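Local coordinates for RagB/SusD domain protein (Flavobacterium johnsoniae, PDB 5J90), which binds chitin, probably at the cell surface, as a SusD-like lipoprotein of a locus that enables conversion of recalcitrant chitin, at residues I137-F142 with T159-E164; N96-A101 with I121-G126. One frame throughout, in Å; residues are numbered along the deposited sequence.

Interaction 1: I137-F142 with T159-E164; sequences IIYSKF and TQMFAE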
ATOM      1  N   ILE A 137     -12.911   7.776  -5.687  1.00  6.86           N
ATOM      2  CA  ILE A 137     -14.283   8.304  -5.706  1.00  7.15           C
ATOM      3  C   ILE A 137     -14.486   9.141  -6.959  1.00  7.93           C
ATOM      4  O   ILE A 137     -13.529   9.483  -7.652  1.00  8.33           O
ATOM      5  CB  ILE A 137     -14.599   9.175  -4.456  1.00  7.90           C
ATOM      6  CG1 ILE A 137     -13.710  10.426  -4.422  1.00  8.04           C
ATOM      7  CG2 ILE A 137     -14.483   8.353  -3.174  1.00  8.43           C
ATOM      8  CD1 ILE A 137     -14.193  11.494  -3.430  1.00  8.18           C
ATOM      9  N   ILE A 138     -15.741   9.475  -7.253  1.00  8.63           N
ATOM     10  CA  ILE A 138     -16.028  10.451  -8.290  1.00  8.95           C
ATOM     11  C   ILE A 138     -15.674  11.847  -7.776  1.00  8.56           C
ATOM     12  O   ILE A 138     -16.111  12.257  -6.696  1.00  9.79           O
ATOM     13  CB  ILE A 138     -17.500  10.389  -8.729  1.00  9.49           C
ATOM     14  CG1 ILE A 138     -17.777   9.047  -9.406  1.00 11.04           C
ATOM     15  CG2 ILE A 138     -17.813  11.546  -9.675  1.00 10.93           C
ATOM     16  CD1 ILE A 138     -19.258   8.780  -9.692  1.00 14.02           C
ATOM     17  N   TYR A 139     -14.852  12.572  -8.523  1.00  8.63           N
ATOM     18  CA  TYR A 139     -14.475  13.913  -8.086  1.00  8.90           C
ATOM     19  C   TYR A 139     -14.354  14.828  -9.307  1.00 10.88           C
ATOM     20  O   TYR A 139     -15.271  15.602  -9.575  1.00 11.63           O
ATOM     21  CB  TYR A 139     -13.218  13.880  -7.188  1.00  9.97           C
ATOM     22  CG  TYR A 139     -13.142  15.025  -6.195  1.00  9.49           C
ATOM     23  CD1 TYR A 139     -14.040  15.111  -5.137  1.00  9.85           C
ATOM     24  CD2 TYR A 139     -12.163  16.010  -6.308  1.00 11.47           C
ATOM     25  CE1 TYR A 139     -13.981  16.160  -4.230  1.00  9.74           C
ATOM     26  CE2 TYR A 139     -12.098  17.069  -5.395  1.00 10.70           C
ATOM     27  CZ  TYR A 139     -13.009  17.127  -4.362  1.00  9.58           C
ATOM     28  OH  TYR A 139     -12.968  18.157  -3.444  1.00 10.63           O
ATOM     29  N   SER A 140     -13.285  14.697 -10.083  1.00 11.13           N
ATOM     30  CA  SER A 140     -13.091  15.571 -11.245  1.00 11.70           C
ATOM     31  C   SER A 140     -14.201  15.441 -12.296  1.00 13.47           C
ATOM     32  O   SER A 140     -14.517  16.415 -12.986  1.00 15.45           O
ATOM     33  CB  SER A 140     -11.712  15.351 -11.898  1.00 12.59           C
ATOM     34  OG  SER A 140     -11.622  14.100 -12.570  1.00 13.11           O
ATOM     35  N   LYS A 141     -14.791  14.256 -12.417  1.00 11.71           N
ATOM     36  CA  LYS A 141     -15.764  14.001 -13.472  1.00 12.62           C
ATOM     37  C   LYS A 141     -17.208  14.155 -13.007  1.00 13.31           C
ATOM     38  O   LYS A 141     -18.134  13.826 -13.743  1.00 14.60           O
ATOM     39  CB  LYS A 141     -15.562  12.594 -14.061  1.00 13.57           C
ATOM     40  CG  LYS A 141     -14.189  12.347 -14.666  1.00 15.67           C
ATOM     41  CD  LYS A 141     -13.864  13.361 -15.747  1.00 21.06           C
ATOM     42  CE  LYS A 141     -12.493  13.099 -16.350  1.00 30.13           C
ATOM     43  NZ  LYS A 141     -11.426  13.116 -15.308  1.00 29.15           N
ATOM     44  N   PHE A 142     -17.417  14.648 -11.787  1.00 12.34           N
ATOM     45  CA  PHE A 142     -18.779  14.820 -11.297  1.00 12.82           C
ATOM     46  C   PHE A 142     -19.598  15.689 -12.248  1.00 13.93           C
ATOM     47  O   PHE A 142     -19.104  16.699 -12.749  1.00 15.35           O
ATOM     48  CB  PHE A 142     -18.809  15.436  -9.893  1.00 11.92           C
ATOM     49  CG  PHE A 142     -20.201  15.563  -9.340  1.00 10.89           C
ATOM     50  CD1 PHE A 142     -20.820  14.491  -8.729  1.00 11.05           C
ATOM     51  CD2 PHE A 142     -20.909  16.755  -9.469  1.00 13.06           C
ATOM     52  CE1 PHE A 142     -22.107  14.594  -8.237  1.00 12.52           C
ATOM     53  CE2 PHE A 142     -22.204  16.867  -8.983  1.00 13.56           C
ATOM     54  CZ  PHE A 142     -22.805  15.790  -8.361  1.00 11.88           C
ATOM     55  N   THR A 159      -4.512  15.444  -4.173  1.00  8.63           N
ATOM     56  CA  THR A 159      -3.877  16.571  -4.856  1.00  8.65           C
ATOM     57  C   THR A 159      -4.893  17.662  -5.185  1.00  8.14           C
ATOM     58  O   THR A 159      -4.644  18.851  -4.953  1.00  9.37           O
ATOM     59  CB  THR A 159      -3.154  16.087  -6.123  1.00  9.28           C
ATOM     60  OG1 THR A 159      -2.018  15.316  -5.722  1.00 12.21           O
ATOM     61  CG2 THR A 159      -2.674  17.247  -6.987  1.00 11.34           C
ATOM     62  N   GLN A 160      -6.050  17.260  -5.703  1.00  8.24           N
ATOM     63  CA  GLN A 160      -7.094  18.239  -6.007  1.00  8.87           C
ATOM     64  C   GLN A 160      -7.608  18.982  -4.769  1.00  8.63           C
ATOM     65  O   GLN A 160      -7.820  20.196  -4.812  1.00  9.70           O
ATOM     66  CB  GLN A 160      -8.252  17.571  -6.740  1.00  9.95           C
ATOM     67  CG  GLN A 160      -7.922  17.056  -8.113  1.00 16.83           C
ATOM     68  CD  GLN A 160      -9.077  16.287  -8.707  1.00 19.39           C
ATOM     69  OE1 GLN A 160     -10.049  16.888  -9.178  1.00 17.79           O
ATOM     70  NE2 GLN A 160      -8.997  14.948  -8.664  1.00 14.40           N
ATOM     71  N   MET A 161      -7.805  18.262  -3.665  1.00  8.31           N
ATOM     72  CA  MET A 161      -8.282  18.887  -2.436  1.00  8.63           C
ATOM     73  C   MET A 161      -7.286  19.919  -1.912  1.00  7.39           C
ATOM     74  O   MET A 161      -7.681  21.009  -1.495  1.00  8.97           O
ATOM     75  CB  MET A 161      -8.625  17.837  -1.376  1.00  8.16           C
ATOM     76  CG  MET A 161      -9.829  16.971  -1.754  1.00  8.78           C
ATOM     77  SD  MET A 161     -10.388  15.875  -0.442  1.00  9.67           S
ATOM     78  CE  MET A 161      -8.938  14.874  -0.085  1.00 11.96           C
ATOM     79  N   PHE A 162      -5.995  19.604  -1.939  1.00  7.93           N
ATOM     80  CA  PHE A 162      -4.996  20.583  -1.507  1.00  8.09           C
ATOM     81  C   PHE A 162      -5.044  21.826  -2.393  1.00  9.57           C
ATOM     82  O   PHE A 162      -4.886  22.945  -1.896  1.00  9.40           O
ATOM     83  CB  PHE A 162      -3.586  19.979  -1.550  1.00  8.73           C
ATOM     84  CG  PHE A 162      -3.298  18.967  -0.459  1.00  8.24           C
ATOM     85  CD1 PHE A 162      -3.500  19.269   0.886  1.00  9.45           C
ATOM     86  CD2 PHE A 162      -2.771  17.724  -0.783  1.00  8.61           C
ATOM     87  CE1 PHE A 162      -3.208  18.345   1.888  1.00  9.22           C
ATOM     88  CE2 PHE A 162      -2.482  16.791   0.206  1.00  9.14           C
ATOM     89  CZ  PHE A 162      -2.700  17.103   1.552  1.00  7.95           C
ATOM     90  N   ALA A 163      -5.259  21.640  -3.699  1.00  9.00           N
ATOM     91  CA  ALA A 163      -5.316  22.774  -4.634  1.00  9.42           C
ATOM     92  C   ALA A 163      -6.581  23.604  -4.431  1.00 10.41           C
ATOM     93  O   ALA A 163      -6.553  24.829  -4.558  1.00 10.20           O
ATOM     94  CB  ALA A 163      -5.228  22.288  -6.090  1.00 10.30           C
ATOM     95  N   GLU A 164      -7.688  22.936  -4.128  1.00  9.19           N
ATOM     96  CA  GLU A 164      -8.930  23.636  -3.811  1.00 10.06           C
ATOM     97  C   GLU A 164      -8.776  24.476  -2.548  1.00  8.74           C
ATOM     98  O   GLU A 164      -9.229  25.623  -2.496  1.00  9.74           O
ATOM     99  CB  GLU A 164     -10.077  22.641  -3.689  1.00 10.25           C
ATOM    100  CG  GLU A 164     -10.491  22.094  -5.049  1.00 10.05           C
ATOM    101  CD  GLU A 164     -11.424  20.897  -4.970  1.00 12.46           C
ATOM    102  OE1 GLU A 164     -11.465  20.223  -3.911  1.00 12.83           O
ATOM    103  OE2 GLU A 164     -12.116  20.625  -5.982  1.00 12.45           O
TER
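The connection between helix 113-134 and helix 154-177 folds back here onto the N-terminal half of helix 154-177, and Tyr-139 is the residue that reaches across to Gln-160, Met-161 and Glu-164. Its hydroxyl gives a hydrogen bond to Glu-164, OH to OE1 2.6 Å, taken on the syn lone pair of the carboxylate. OE1 lies in the plane of the ring, at its edge, while the carboxylate itself is turned 55° from that plane. The other oxygen, OE2, makes a salt bridge with Lys-123, which also has a cation-pi contact with the Tyr-139 ring; this neighbouring positive charge probably favours an ionised glutamate.

Swinging CG away from the backbone N (chi1 -152°) sends the ring from the start of a type I turn, Tyr-139 to Phe-142, toward the helix. The turn belongs to a link between successive helices of the SusD-like fold, a family of the TPR clan. Gln-160 runs past the ring the opposite way and sets its amide against the ring edge, CD2 of Tyr-139 to OE1 of Gln-160 being 3.7 Å, with the two planes 76° apart. The same OE1 rests 3.5 Å from CB of Ser-140. Asp-152 ties both neighbours down, accepting from NE2 of Gln-160 through OD2 and pairing with OG of Ser-140 through OD1. Obliquely to the ring, CG of Met-161 packs 4.1 Å from CZ of Tyr-139.

Interaction 2: N96-A101 with I121-G126; sequences NVMFNA and ILKVEG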
ATOM      1  N   ASN A  96     -26.123  15.749  -1.657  1.00 11.37           N
ATOM      2  CA  ASN A  96     -26.232  16.967  -0.853  1.00 12.14           C
ATOM      3  C   ASN A  96     -24.961  17.769  -0.711  1.00 15.59           C
ATOM      4  O   ASN A  96     -25.000  18.994  -0.721  1.00 17.35           O
ATOM      5  CB  ASN A  96     -26.781  16.636   0.526  1.00 12.83           C
ATOM      6  CG  ASN A  96     -28.196  16.146   0.464  1.00 17.77           C
ATOM      7  OD1 ASN A  96     -29.098  16.893   0.089  1.00 18.01           O
ATOM      8  ND2 ASN A  96     -28.402  14.882   0.799  1.00 17.78           N
ATOM      9  N   VAL A  97     -23.831  17.098  -0.546  1.00 11.26           N
ATOM     10  CA  VAL A  97     -22.576  17.827  -0.470  1.00 11.23           C
ATOM     11  C   VAL A  97     -21.998  18.076  -1.860  1.00 10.80           C
ATOM     12  O   VAL A  97     -21.804  19.225  -2.267  1.00 11.55           O
ATOM     13  CB  VAL A  97     -21.551  17.109   0.431  1.00 11.83           C
ATOM     14  CG1 VAL A  97     -20.226  17.846   0.409  1.00 13.60           C
ATOM     15  CG2 VAL A  97     -22.094  17.012   1.850  1.00 14.17           C
ATOM     16  N   MET A  98     -21.729  17.005  -2.604  1.00 11.12           N
ATOM     17  CA  MET A  98     -21.056  17.163  -3.886  1.00 10.13           C
ATOM     18  C   MET A  98     -21.889  17.941  -4.898  1.00  9.88           C
ATOM     19  O   MET A  98     -21.369  18.823  -5.576  1.00 11.09           O
ATOM     20  CB  MET A  98     -20.615  15.812  -4.465  1.00 10.05           C
ATOM     21  CG  MET A  98     -19.674  15.941  -5.646  1.00  9.59           C
ATOM     22  SD  MET A  98     -18.067  16.615  -5.146  1.00 11.11           S
ATOM     23  CE  MET A  98     -17.200  16.501  -6.714  1.00 14.10           C
ATOM     24  N   PHE A  99     -23.175  17.615  -5.004  1.00 11.33           N
ATOM     25  CA  PHE A  99     -23.975  18.309  -6.005  1.00 12.05           C
ATOM     26  C   PHE A  99     -24.008  19.811  -5.759  1.00 11.19           C
ATOM     27  O   PHE A  99     -23.886  20.606  -6.691  1.00 11.61           O
ATOM     28  CB  PHE A  99     -25.407  17.791  -6.111  1.00 14.46           C
ATOM     29  CG  PHE A  99     -26.254  18.655  -6.990  1.00 16.45           C
ATOM     30  CD1 PHE A  99     -26.154  18.560  -8.367  1.00 17.72           C
ATOM     31  CD2 PHE A  99     -27.088  19.618  -6.445  1.00 17.35           C
ATOM     32  CE1 PHE A  99     -26.897  19.385  -9.189  1.00 21.04           C
ATOM     33  CE2 PHE A  99     -27.840  20.445  -7.266  1.00 16.90           C
ATOM     34  CZ  PHE A  99     -27.737  20.331  -8.635  1.00 18.21           C
ATOM     35  N   ASN A 100     -24.173  20.204  -4.504  1.00 12.75           N
ATOM     36  CA  ASN A 100     -24.228  21.623  -4.213  1.00 12.87           C
ATOM     37  C   ASN A 100     -22.890  22.333  -4.363  1.00 14.10           C
ATOM     38  O   ASN A 100     -22.843  23.490  -4.758  1.00 13.07           O
ATOM     39  CB  ASN A 100     -24.899  21.884  -2.868  1.00 12.84           C
ATOM     40  CG  ASN A 100     -26.377  21.599  -2.925  1.00 14.47           C
ATOM     41  OD1 ASN A 100     -27.119  22.297  -3.615  1.00 17.74           O
ATOM     42  ND2 ASN A 100     -26.812  20.564  -2.230  1.00 13.02           N
ATOM     43  N   ALA A 101     -21.790  21.633  -4.092  1.00 11.53           N
ATOM     44  CA  ALA A 101     -20.482  22.204  -4.374  1.00 11.31           C
ATOM     45  C   ALA A 101     -20.363  22.510  -5.865  1.00 10.68           C
ATOM     46  O   ALA A 101     -19.894  23.575  -6.260  1.00 12.54           O
ATOM     47  CB  ALA A 101     -19.360  21.248  -3.931  1.00 11.71           C
ATOM     48  N   ILE A 121     -14.151  25.002   0.558  1.00  9.65           N
ATOM     49  CA  ILE A 121     -13.788  24.555   1.897  1.00  8.73           C
ATOM     50  C   ILE A 121     -14.791  23.523   2.412  1.00  9.62           C
ATOM     51  O   ILE A 121     -14.410  22.468   2.931  1.00  9.52           O
ATOM     52  CB  ILE A 121     -13.656  25.741   2.875  1.00  9.94           C
ATOM     53  CG1 ILE A 121     -12.585  26.710   2.368  1.00 10.24           C
ATOM     54  CG2 ILE A 121     -13.321  25.247   4.276  1.00 10.45           C
ATOM     55  CD1 ILE A 121     -12.532  28.035   3.155  1.00 11.39           C
ATOM     56  N   LEU A 122     -16.078  23.816   2.261  1.00  9.94           N
ATOM     57  CA  LEU A 122     -17.114  22.865   2.656  1.00  9.99           C
ATOM     58  C   LEU A 122     -17.049  21.574   1.842  1.00  8.79           C
ATOM     59  O   LEU A 122     -17.274  20.484   2.372  1.00 10.01           O
ATOM     60  CB  LEU A 122     -18.497  23.501   2.515  1.00 13.53           C
ATOM     61  CG  LEU A 122     -18.948  24.304   3.720  1.00 16.79           C
ATOM     62  CD1 LEU A 122     -20.218  25.066   3.366  1.00 17.68           C
ATOM     63  CD2 LEU A 122     -19.177  23.373   4.902  1.00 15.76           C
ATOM     64  N   LYS A 123     -16.751  21.711   0.551  1.00  9.54           N
ATOM     65  CA  LYS A 123     -16.606  20.566  -0.338  1.00 10.07           C
ATOM     66  C   LYS A 123     -15.516  19.624   0.176  1.00  9.22           C
ATOM     67  O   LYS A 123     -15.741  18.412   0.290  1.00  9.72           O
ATOM     68  CB  LYS A 123     -16.259  21.037  -1.748  1.00  9.81           C
ATOM     69  CG  LYS A 123     -16.125  19.928  -2.783  1.00 10.39           C
ATOM     70  CD  LYS A 123     -15.534  20.505  -4.065  1.00 10.28           C
ATOM     71  CE  LYS A 123     -15.519  19.484  -5.205  1.00 10.86           C
ATOM     72  NZ  LYS A 123     -14.810  20.029  -6.389  1.00 11.97           N
ATOM     73  N   VAL A 124     -14.348  20.177   0.492  1.00  8.98           N
ATOM     74  CA  VAL A 124     -13.250  19.348   0.968  1.00  9.39           C
ATOM     75  C   VAL A 124     -13.601  18.739   2.335  1.00  8.29           C
ATOM     76  O   VAL A 124     -13.320  17.563   2.590  1.00  8.09           O
ATOM     77  CB  VAL A 124     -11.935  20.138   1.001  1.00  8.01           C
ATOM     78  CG1 VAL A 124     -10.823  19.297   1.635  1.00  9.43           C
ATOM     79  CG2 VAL A 124     -11.548  20.565  -0.415  1.00  9.34           C
ATOM     80  N   GLU A 125     -14.250  19.512   3.200  1.00  7.87           N
ATOM     81  CA  GLU A 125     -14.664  18.976   4.495  1.00  8.05           C
ATOM     82  C   GLU A 125     -15.580  17.765   4.341  1.00  7.92           C
ATOM     83  O   GLU A 125     -15.410  16.758   5.031  1.00  9.22           O
ATOM     84  CB  GLU A 125     -15.339  20.062   5.340  1.00  8.49           C
ATOM     85  CG  GLU A 125     -16.109  19.535   6.555  1.00  9.03           C
ATOM     86  CD  GLU A 125     -15.276  18.715   7.544  1.00  8.95           C
ATOM     87  OE1 GLU A 125     -14.018  18.742   7.496  1.00  9.55           O
ATOM     88  OE2 GLU A 125     -15.908  18.027   8.384  1.00  9.73           O
ATOM     89  N   GLY A 126     -16.545  17.835   3.429  1.00  8.40           N
ATOM     90  CA  GLY A 126     -17.429  16.700   3.234  1.00  9.21           C
ATOM     91  C   GLY A 126     -16.804  15.574   2.428  1.00  9.19           C
ATOM     92  O   GLY A 126     -16.971  14.386   2.753  1.00  8.83           O
TER
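Ala-101 and Met-98 bear on the aliphatic part of Lys-123 where two neighbouring antiparallel helices, 83-108 and 113-134, pack as a helical hairpin in the alpha-helical framework of this SusD-like protein. CB of Ala-101 sits against the root of the lysine, 3.7 Å from CG of Lys-123 and nearly as close to its CB and CD. Farther out, the thioether of Met-98 crosses the chain: its CE is 3.7 Å and its SD 3.8 Å from CE of Lys-123. The lysine is extended through all four torsions and therefore offers an unbroken run of methylenes along this path. The methionine instead bends at chi2 (68°), which brings its sulfur and methyl over toward the lysine.

At the other end of the contact Val-97 points CG1 at Gly-126, 4.1 Å from its CA. With no side chain at Gly-126, the valine methyl can settle directly against the backbone. The axes of the two short segments pass 9.4 Å apart at closest, their N-to-C directions 153° apart, so the helices run nearly antiparallel.

Outside this shell, Lys-123 carries its charge on to Glu-164, while Met-98 also packs on Tyr-139 and Phe-142. On the far side of Val-97, where helix 83-108 makes a wider pi-type turn at 96-98, the Asn-100 side chain bonds back to its own helix: ND2 to O of Asn-96 is 2.8 Å and almost straight at 178°.

In the fold
Interaction 2 comes first along the chain and is complete before interaction 1 begins; their centres lie about 11 Å apart on the same side of the chain's centre. Helices 83-108, 113-134 and 154-177 follow one another; interaction 2 joins the first two, and interaction 1 lays the loop between the second and third against the third. Lys-123, on helix 113-134, belongs to both contacts. They touch again where Glu-164 OE1 lies 3.5 Å from Val-124 CG2, and where Met-98 CE approaches Tyr-139 O at 3.6 Å. Three consecutive helices and an intervening loop are thus linked into one continuous part of the SusD-like helical fold.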